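Local atomic coordinates of proteasome protein (Corynebacterium glutamicum ATCC 13032, PDB entry 2P90), a protein that is of unknown function but belongs to the PAC2 family and may act in proteasome assembly or a related process. Residues B[75-78]-B[84-87]; B[109-114]-B[177-182]; B[132-137]-B[160-165]. One frame throughout, in Å; residues are numbered along the deposited sequence.

Interaction 1 (B[75-78]-B[84-87])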
loop_
_atom_site.group_PDB
_atom_site.type_symbol
_atom_site.label_atom_id
_atom_site.label_comp_id
_atom_site.label_asym_id
_atom_site.label_seq_id
_atom_site.Cartn_x
_atom_site.Cartn_y
_atom_site.Cartn_z
ATOM N N VAL B 75 -5.078 -2.308 15.576
ATOM C CA VAL B 75 -6.227 -3.045 16.087
ATOM C C VAL B 75 -7.009 -2.247 17.139
ATOM O O VAL B 75 -6.415 -1.513 17.942
ATOM C CB VAL B 75 -5.758 -4.445 16.593
ATOM C CG1 VAL B 75 -6.913 -5.253 17.233
ATOM C CG2 VAL B 75 -5.251 -5.217 15.414
ATOM N N VAL B 76 -8.341 -2.363 17.094
ATOM C CA VAL B 76 -9.204 -1.684 18.046
ATOM C C VAL B 76 -10.011 -2.715 18.786
ATOM O O VAL B 76 -10.433 -3.734 18.210
ATOM C CB VAL B 76 -10.163 -0.630 17.383
ATOM C CG1 VAL B 76 -9.400 0.426 16.630
ATOM C CG2 VAL B 76 -11.049 -1.290 16.433
ATOM N N VAL B 77 -10.208 -2.473 20.073
ATOM C CA VAL B 77 -11.044 -3.363 20.862
ATOM C C VAL B 77 -12.404 -2.720 21.100
ATOM O O VAL B 77 -12.500 -1.546 21.449
ATOM C CB VAL B 77 -10.358 -3.866 22.238
ATOM C CG1 VAL B 77 -11.268 -4.864 22.992
ATOM C CG2 VAL B 77 -8.951 -4.482 21.974
ATOM N N ILE B 78 -13.445 -3.516 20.885
ATOM C CA ILE B 78 -14.800 -3.129 21.236
ATOM C C ILE B 78 -15.357 -4.083 22.297
ATOM O O ILE B 78 -15.538 -5.273 22.048
ATOM C CB ILE B 78 -15.753 -3.000 19.979
ATOM C CG1 ILE B 78 -15.370 -1.772 19.136
ATOM C CG2 ILE B 78 -17.218 -2.831 20.409
ATOM C CD1 ILE B 78 -15.613 -1.956 17.652
ATOM N N THR B 84 -13.034 0.544 23.302
ATOM C CA THR B 84 -12.282 0.691 24.551
ATOM C C THR B 84 -10.817 0.992 24.291
ATOM O O THR B 84 -10.210 1.744 25.042
ATOM C CB THR B 84 -12.472 -0.515 25.514
ATOM O OG1 THR B 84 -12.000 -1.714 24.893
ATOM C CG2 THR B 84 -13.951 -0.691 25.858
ATOM N N SER B 85 -10.248 0.441 23.218
ATOM C CA SER B 85 -8.858 0.760 22.885
ATOM C C SER B 85 -8.542 0.698 21.417
ATOM O O SER B 85 -9.251 0.064 20.650
ATOM C CB SER B 85 -7.868 -0.138 23.650
ATOM O OG SER B 85 -7.941 -1.462 23.188
ATOM N N MET B 86 -7.452 1.365 21.058
ATOM C CA MET B 86 -6.865 1.309 19.723
ATOM C C MET B 86 -5.365 1.244 19.919
ATOM O O MET B 86 -4.804 2.095 20.587
ATOM C CB MET B 86 -7.217 2.558 18.887
ATOM C CG MET B 86 -6.792 2.485 17.384
ATOM S SD MET B 86 -7.734 3.620 16.260
ATOM C CE MET B 86 -7.038 3.169 14.707
ATOM N N ASP B 87 -4.742 0.233 19.332
ATOM C CA ASP B 87 -3.284 0.087 19.289
ATOM C C ASP B 87 -2.633 1.372 18.732
ATOM O O ASP B 87 -2.883 1.759 17.574
ATOM C CB ASP B 87 -2.966 -1.112 18.401
ATOM C CG ASP B 87 -1.462 -1.373 18.223
ATOM O OD1 ASP B 87 -0.597 -0.676 18.790
ATOM O OD2 ASP B 87 -1.157 -2.332 17.486
#
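Val76 and Met86 face each other across a two-stranded beta hairpin of strands 76-78 and 83-86, in which residues 76-78 run against residues 84-86 at 166° between their short axes. They form a non-hydrogen-bonded antiparallel pair, with CA atoms 4.2 Å apart, and their side chains leave the sheet on one face, side by side and pointing the same way. Packing here is tight. CG1 of Val76 sits against CG of Met86 at 3.4 Å and follows the thioether beyond it, because Met86 has CG anti to its backbone N (chi1 -172°) and stays extended to CE, lying along the valine. The other face is equally close but more polar. Val77 stands beside Ser85 there, its CG2 3.4 Å from OG of Ser85, with Thr84 OG1 near its CG1; Val77 N donates to Ser85 O at 2.8 Å. The loose, solvent side is at Val75 and Asp87, which meet chiefly through the backbone: Asp87 N donates to Val75 O at 2.8 Å and 170°, while Asp87 OD1 turns back to Leu89 N and the exposed Val75 side chain comes no nearer than 4.7 Å to residues 84-87. The outer edge of strand 76-78 pairs antiparallel with a strand of the second subunit, so the sheet continues into that chain, and Met182 of that subunit packs on Met86. Thr84 and Ser85 together oppose Val77, a classic beta bulge. Its geometry converges on one acceptor, Val77 O, which takes a bond of 2.8 Å from Thr84 N and weak ones from Ser85 N and Thr84 OG1, both at 3.5 Å.

Interaction 2 (B[109-114]-B[177-182])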
loop_
_atom_site.group_PDB
_atom_site.type_symbol
_atom_site.label_atom_id
_atom_site.label_comp_id
_atom_site.label_asym_id
_atom_site.label_seq_id
_atom_site.Cartn_x
_atom_site.Cartn_y
_atom_site.Cartn_z
ATOM N N GLY B 109 9.046 -0.712 17.027
ATOM C CA GLY B 109 7.683 -0.370 16.617
ATOM C C GLY B 109 7.618 -0.711 15.140
ATOM O O GLY B 109 8.489 -1.421 14.663
ATOM N N PRO B 110 6.587 -0.223 14.417
ATOM C CA PRO B 110 6.443 -0.587 12.990
ATOM C C PRO B 110 7.529 -0.010 12.076
ATOM O O PRO B 110 7.888 1.183 12.225
ATOM C CB PRO B 110 5.110 0.065 12.623
ATOM C CG PRO B 110 4.981 1.223 13.607
ATOM C CD PRO B 110 5.473 0.640 14.866
ATOM N N GLU B 111 8.034 -0.821 11.139
ATOM C CA GLU B 111 8.855 -0.268 10.058
ATOM C C GLU B 111 8.009 0.813 9.360
ATOM O O GLU B 111 6.896 0.512 8.957
ATOM C CB GLU B 111 9.218 -1.357 9.032
ATOM C CG GLU B 111 9.827 -0.805 7.755
ATOM C CD GLU B 111 10.146 -1.849 6.703
ATOM O OE1 GLU B 111 9.284 -2.719 6.397
ATOM O OE2 GLU B 111 11.277 -1.776 6.156
ATOM N N PRO B 112 8.509 2.067 9.208
ATOM C CA PRO B 112 7.705 3.071 8.433
ATOM C C PRO B 112 7.328 2.633 7.021
ATOM O O PRO B 112 8.155 2.010 6.341
ATOM C CB PRO B 112 8.652 4.278 8.344
ATOM C CG PRO B 112 9.483 4.156 9.633
ATOM C CD PRO B 112 9.744 2.656 9.768
ATOM N N ASP B 113 6.110 2.957 6.574
ATOM C CA ASP B 113 5.746 2.774 5.159
ATOM C C ASP B 113 6.366 3.916 4.305
ATOM O O ASP B 113 6.702 3.716 3.139
ATOM C CB ASP B 113 4.230 2.800 4.952
ATOM C CG ASP B 113 3.505 1.700 5.651
ATOM O OD1 ASP B 113 3.454 0.547 5.126
ATOM O OD2 ASP B 113 2.895 1.992 6.707
ATOM N N LEU B 114 6.520 5.102 4.914
ATOM C CA LEU B 114 6.819 6.330 4.188
ATOM C C LEU B 114 8.094 7.019 4.679
ATOM O O LEU B 114 8.557 6.792 5.816
ATOM C CB LEU B 114 5.623 7.311 4.326
ATOM C CG LEU B 114 4.176 6.746 4.209
ATOM C CD1 LEU B 114 3.153 7.782 4.555
ATOM C CD2 LEU B 114 3.863 6.119 2.822
ATOM N N GLY B 177 14.506 -3.892 -0.331
ATOM C CA GLY B 177 14.925 -2.871 0.587
ATOM C C GLY B 177 14.046 -2.738 1.810
ATOM O O GLY B 177 12.867 -3.149 1.811
ATOM N N SER B 178 14.647 -2.193 2.867
ATOM C CA SER B 178 13.901 -1.861 4.054
ATOM C C SER B 178 14.407 -0.567 4.673
ATOM O O SER B 178 15.445 -0.043 4.291
ATOM C CB SER B 178 13.928 -3.008 5.052
ATOM O OG SER B 178 15.116 -2.999 5.801
ATOM N N ALA B 179 13.629 -0.027 5.597
ATOM C CA ALA B 179 13.984 1.193 6.258
ATOM C C ALA B 179 15.234 0.987 7.078
ATOM O O ALA B 179 16.095 1.873 7.127
ATOM C CB ALA B 179 12.834 1.660 7.150
ATOM N N SER B 180 15.355 -0.172 7.727
ATOM C CA SER B 180 16.570 -0.447 8.490
ATOM C C SER B 180 17.847 -0.619 7.627
ATOM O O SER B 180 18.919 -0.200 8.060
ATOM C CB SER B 180 16.377 -1.637 9.413
ATOM O OG SER B 180 16.092 -2.790 8.650
ATOM N N LEU B 181 17.728 -1.248 6.448
ATOM C CA LEU B 181 18.856 -1.385 5.512
ATOM C C LEU B 181 19.324 -0.014 5.002
ATOM O O LEU B 181 20.533 0.265 4.970
ATOM C CB LEU B 181 18.510 -2.308 4.348
ATOM C CG LEU B 181 18.459 -3.797 4.737
ATOM C CD1 LEU B 181 17.700 -4.609 3.741
ATOM C CD2 LEU B 181 19.880 -4.376 4.928
ATOM N N MET B 182 18.369 0.864 4.680
ATOM C CA MET B 182 18.691 2.250 4.321
ATOM C C MET B 182 19.441 2.912 5.481
ATOM O O MET B 182 20.407 3.648 5.268
ATOM C CB MET B 182 17.420 3.070 3.965
ATOM C CG MET B 182 17.757 4.493 3.441
ATOM S SD MET B 182 16.462 5.616 2.829
ATOM C CE MET B 182 15.977 4.749 1.355
HETATM O O HOH W 1 13.246 -1.868 8.165
#
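Glu111 reaches from the loop between strand 103-108 and helix 116-129 to the first turn of helix 179-189, and one carboxylate oxygen does nearly all the touching. The side chain runs out straight through CB and CG, chi1 169°, which carries OE2 to the helix start. There OE2 accepts a hydrogen bond from Ala179 N at 3.0 Å, with an N-H...O angle of 166°, through the anti lone pair, the one turned away from OE1. The same oxygen lies 3.1 Å from CB of Ser178, the N-cap residue. Ala179 directs its methyl group at the loop, where CB rests 3.9 Å from CG of Glu111 and, more loosely, 4.2 Å from CD of Pro112; Trp116 packs on both Glu111 and Ala179. A water extends the polar link, donating to Glu111 OE2 at 2.8 Å and accepting from Ser180 N at 2.7 Å, so that two successive N-H groups of the first turn lead to one oxygen. Ser180 OG, in turn, is hydrogen-bonded to Ser178 OG at 3.0 Å and also to Tyr139 OH. Arg73 of the third subunit forms a salt bridge with OE2, and Arg70 of that subunit one with OE1. A buried carboxylate thus joins the helix N-terminus to the subunit interface, and the two arginines and the helix-end N-H groups would be expected to favour its negative charge.

Interaction 3 (B[132-137]-B[160-165])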
loop_
_atom_site.group_PDB
_atom_site.type_symbol
_atom_site.label_atom_id
_atom_site.label_comp_id
_atom_site.label_asym_id
_atom_site.label_seq_id
_atom_site.Cartn_x
_atom_site.Cartn_y
_atom_site.Cartn_z
ATOM N N VAL B 132 25.563 7.326 20.821
ATOM C CA VAL B 132 25.515 5.872 20.549
ATOM C C VAL B 132 26.822 5.502 19.875
ATOM O O VAL B 132 27.304 6.249 19.013
ATOM C CB VAL B 132 24.289 5.519 19.624
ATOM C CG1 VAL B 132 24.351 4.092 19.029
ATOM C CG2 VAL B 132 23.020 5.724 20.374
ATOM N N GLU B 133 27.368 4.344 20.232
ATOM C CA GLU B 133 28.652 3.906 19.680
ATOM C C GLU B 133 28.561 2.743 18.693
ATOM O O GLU B 133 29.499 2.491 17.963
ATOM C CB GLU B 133 29.678 3.640 20.806
ATOM C CG GLU B 133 29.724 2.205 21.337
ATOM C CD GLU B 133 30.614 1.258 20.490
ATOM O OE1 GLU B 133 30.244 0.047 20.412
ATOM O OE2 GLU B 133 31.650 1.722 19.907
ATOM N N ASN B 134 27.427 2.052 18.659
ATOM C CA ASN B 134 27.200 0.958 17.703
ATOM C C ASN B 134 25.701 0.708 17.507
ATOM O O ASN B 134 24.906 0.764 18.448
ATOM C CB ASN B 134 27.896 -0.350 18.148
ATOM C CG ASN B 134 27.796 -1.477 17.106
ATOM O OD1 ASN B 134 27.531 -2.618 17.450
ATOM N ND2 ASN B 134 28.022 -1.166 15.850
ATOM N N THR B 135 25.325 0.392 16.285
ATOM C CA THR B 135 23.913 0.131 16.000
ATOM C C THR B 135 23.716 -1.277 15.449
ATOM O O THR B 135 24.415 -1.696 14.538
ATOM C CB THR B 135 23.288 1.203 15.023
ATOM O OG1 THR B 135 23.389 2.501 15.621
ATOM C CG2 THR B 135 21.808 0.871 14.710
ATOM N N ILE B 136 22.731 -1.956 16.020
ATOM C CA ILE B 136 22.375 -3.292 15.618
ATOM C C ILE B 136 20.912 -3.411 15.203
ATOM O O ILE B 136 20.032 -3.261 16.037
ATOM C CB ILE B 136 22.614 -4.331 16.754
ATOM C CG1 ILE B 136 24.038 -4.199 17.336
ATOM C CG2 ILE B 136 22.285 -5.754 16.210
ATOM C CD1 ILE B 136 24.392 -5.271 18.406
ATOM N N CYS B 137 20.698 -3.739 13.930
ATOM C CA CYS B 137 19.388 -3.998 13.359
ATOM C C CYS B 137 19.042 -5.477 13.310
ATOM O O CYS B 137 19.872 -6.298 12.961
ATOM C CB CYS B 137 19.333 -3.429 11.954
ATOM S SG CYS B 137 19.595 -1.638 11.889
ATOM N N THR B 160 30.623 -6.364 13.077
ATOM C CA THR B 160 30.215 -7.755 13.136
ATOM C C THR B 160 31.177 -8.599 13.998
ATOM O O THR B 160 30.791 -9.629 14.564
ATOM C CB THR B 160 30.125 -8.331 11.702
ATOM O OG1 THR B 160 29.893 -9.740 11.766
ATOM C CG2 THR B 160 31.436 -8.100 10.917
ATOM N N ASP B 161 32.427 -8.143 14.085
ATOM C CA ASP B 161 33.490 -8.754 14.884
ATOM C C ASP B 161 33.062 -8.998 16.322
ATOM O O ASP B 161 33.506 -9.946 16.934
ATOM C CB ASP B 161 34.728 -7.846 14.849
ATOM C CG ASP B 161 34.357 -6.358 14.647
ATOM O OD1 ASP B 161 34.302 -5.889 13.474
ATOM O OD2 ASP B 161 34.086 -5.664 15.662
ATOM N N ARG B 162 32.178 -8.154 16.846
ATOM C CA ARG B 162 31.724 -8.249 18.237
ATOM C C ARG B 162 30.766 -9.411 18.488
ATOM O O ARG B 162 30.362 -9.642 19.628
ATOM C CB ARG B 162 31.057 -6.942 18.674
ATOM C CG ARG B 162 31.745 -5.709 18.157
ATOM C CD ARG B 162 31.040 -4.480 18.631
ATOM N NE ARG B 162 31.741 -3.283 18.194
ATOM C CZ ARG B 162 31.582 -2.097 18.754
ATOM N NH1 ARG B 162 30.745 -1.959 19.774
ATOM N NH2 ARG B 162 32.251 -1.049 18.300
ATOM N N LEU B 163 30.391 -10.124 17.432
ATOM C CA LEU B 163 29.557 -11.307 17.585
ATOM C C LEU B 163 30.333 -12.597 17.332
ATOM O O LEU B 163 30.602 -12.959 16.185
ATOM C CB LEU B 163 28.314 -11.245 16.698
ATOM C CG LEU B 163 27.339 -12.378 17.020
ATOM C CD1 LEU B 163 26.765 -12.169 18.404
ATOM C CD2 LEU B 163 26.265 -12.529 15.974
ATOM N N LYS B 164 30.654 -13.287 18.429
ATOM C CA LYS B 164 31.476 -14.498 18.452
ATOM C C LYS B 164 30.847 -15.656 17.662
ATOM O O LYS B 164 31.464 -16.213 16.754
ATOM C CB LYS B 164 31.720 -14.901 19.916
ATOM C CG LYS B 164 32.873 -15.861 20.173
ATOM C CD LYS B 164 34.221 -15.128 20.358
ATOM C CE LYS B 164 35.245 -15.998 21.115
ATOM N NZ LYS B 164 35.458 -17.324 20.464
ATOM N N ASP B 165 29.616 -16.015 18.004
ATOM C CA ASP B 165 28.937 -17.090 17.300
ATOM C C ASP B 165 27.997 -16.571 16.211
ATOM O O ASP B 165 26.965 -15.950 16.492
ATOM C CB ASP B 165 28.184 -17.991 18.275
ATOM C CG ASP B 165 27.478 -19.137 17.575
ATOM O OD1 ASP B 165 28.072 -19.735 16.643
ATOM O OD2 ASP B 165 26.325 -19.431 17.952
HETATM O O HOH W 2 27.812 -3.000 20.418
#
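Arg162, projecting from the short 3-10 turn 160-162, brings its guanidinium to Glu133 and Asn134, where the chain enters strand 134-143. Its chain is extended from CG to NE, and it meets the Glu133 side chain from the opposite direction. The carboxylate and guanidinium planes are 15° apart, with Glu133 at the guanidinium edge, and the two form a salt bridge. Within it NH2 donates to OE2 in a weak hydrogen bond, 3.3 Å long but nearly straight at 172°. The positions of OE1 and NH1 are less certain, as the model sets them too close together. Strand 134-143 is an inner strand of the mixed sheet, hydrogen-bonded to strands 27-33 and 194-202, and the ion pair joins the approach to this strand to the loop after strand 153-157, one of the two edge strands within this chain. Asn134 lies over one guanidinium face, offset toward the rim, its amide plane turned 33° from the guanidinium; its CB is 3.7 Å from the less certain NH1. The two ends of that amide are satisfied differently: OD1 accepts a hydrogen bond from a water at 3.0 Å, and ND2 is hydrogen-bonded to Ser159 OG. The same water accepts a weak bond from Arg162 NH1 at 3.2 Å, which shares the doubt over that atom.

How the interactions relate
The three contacts differ in burial as much as in chemistry. Interaction 1 is a surface hairpin, centred about 26 Å from the centre of the chain and held by backbone bonds and apolar contact. Interactions 2 and 3 are both centred about 13 Å out: the former is wholly buried and relies on a carboxylate shared with a neighbouring subunit, the latter is partly buried and untouched by other chains. They meet where Ser180 CB packs on Cys137 SG at 4.1 Å, helix 179-189 against strand 134-143, and interaction 3 is nested within the chain loop closed by interaction 2. Interactions 1 and 3 lie on opposite sides of the chain's centre.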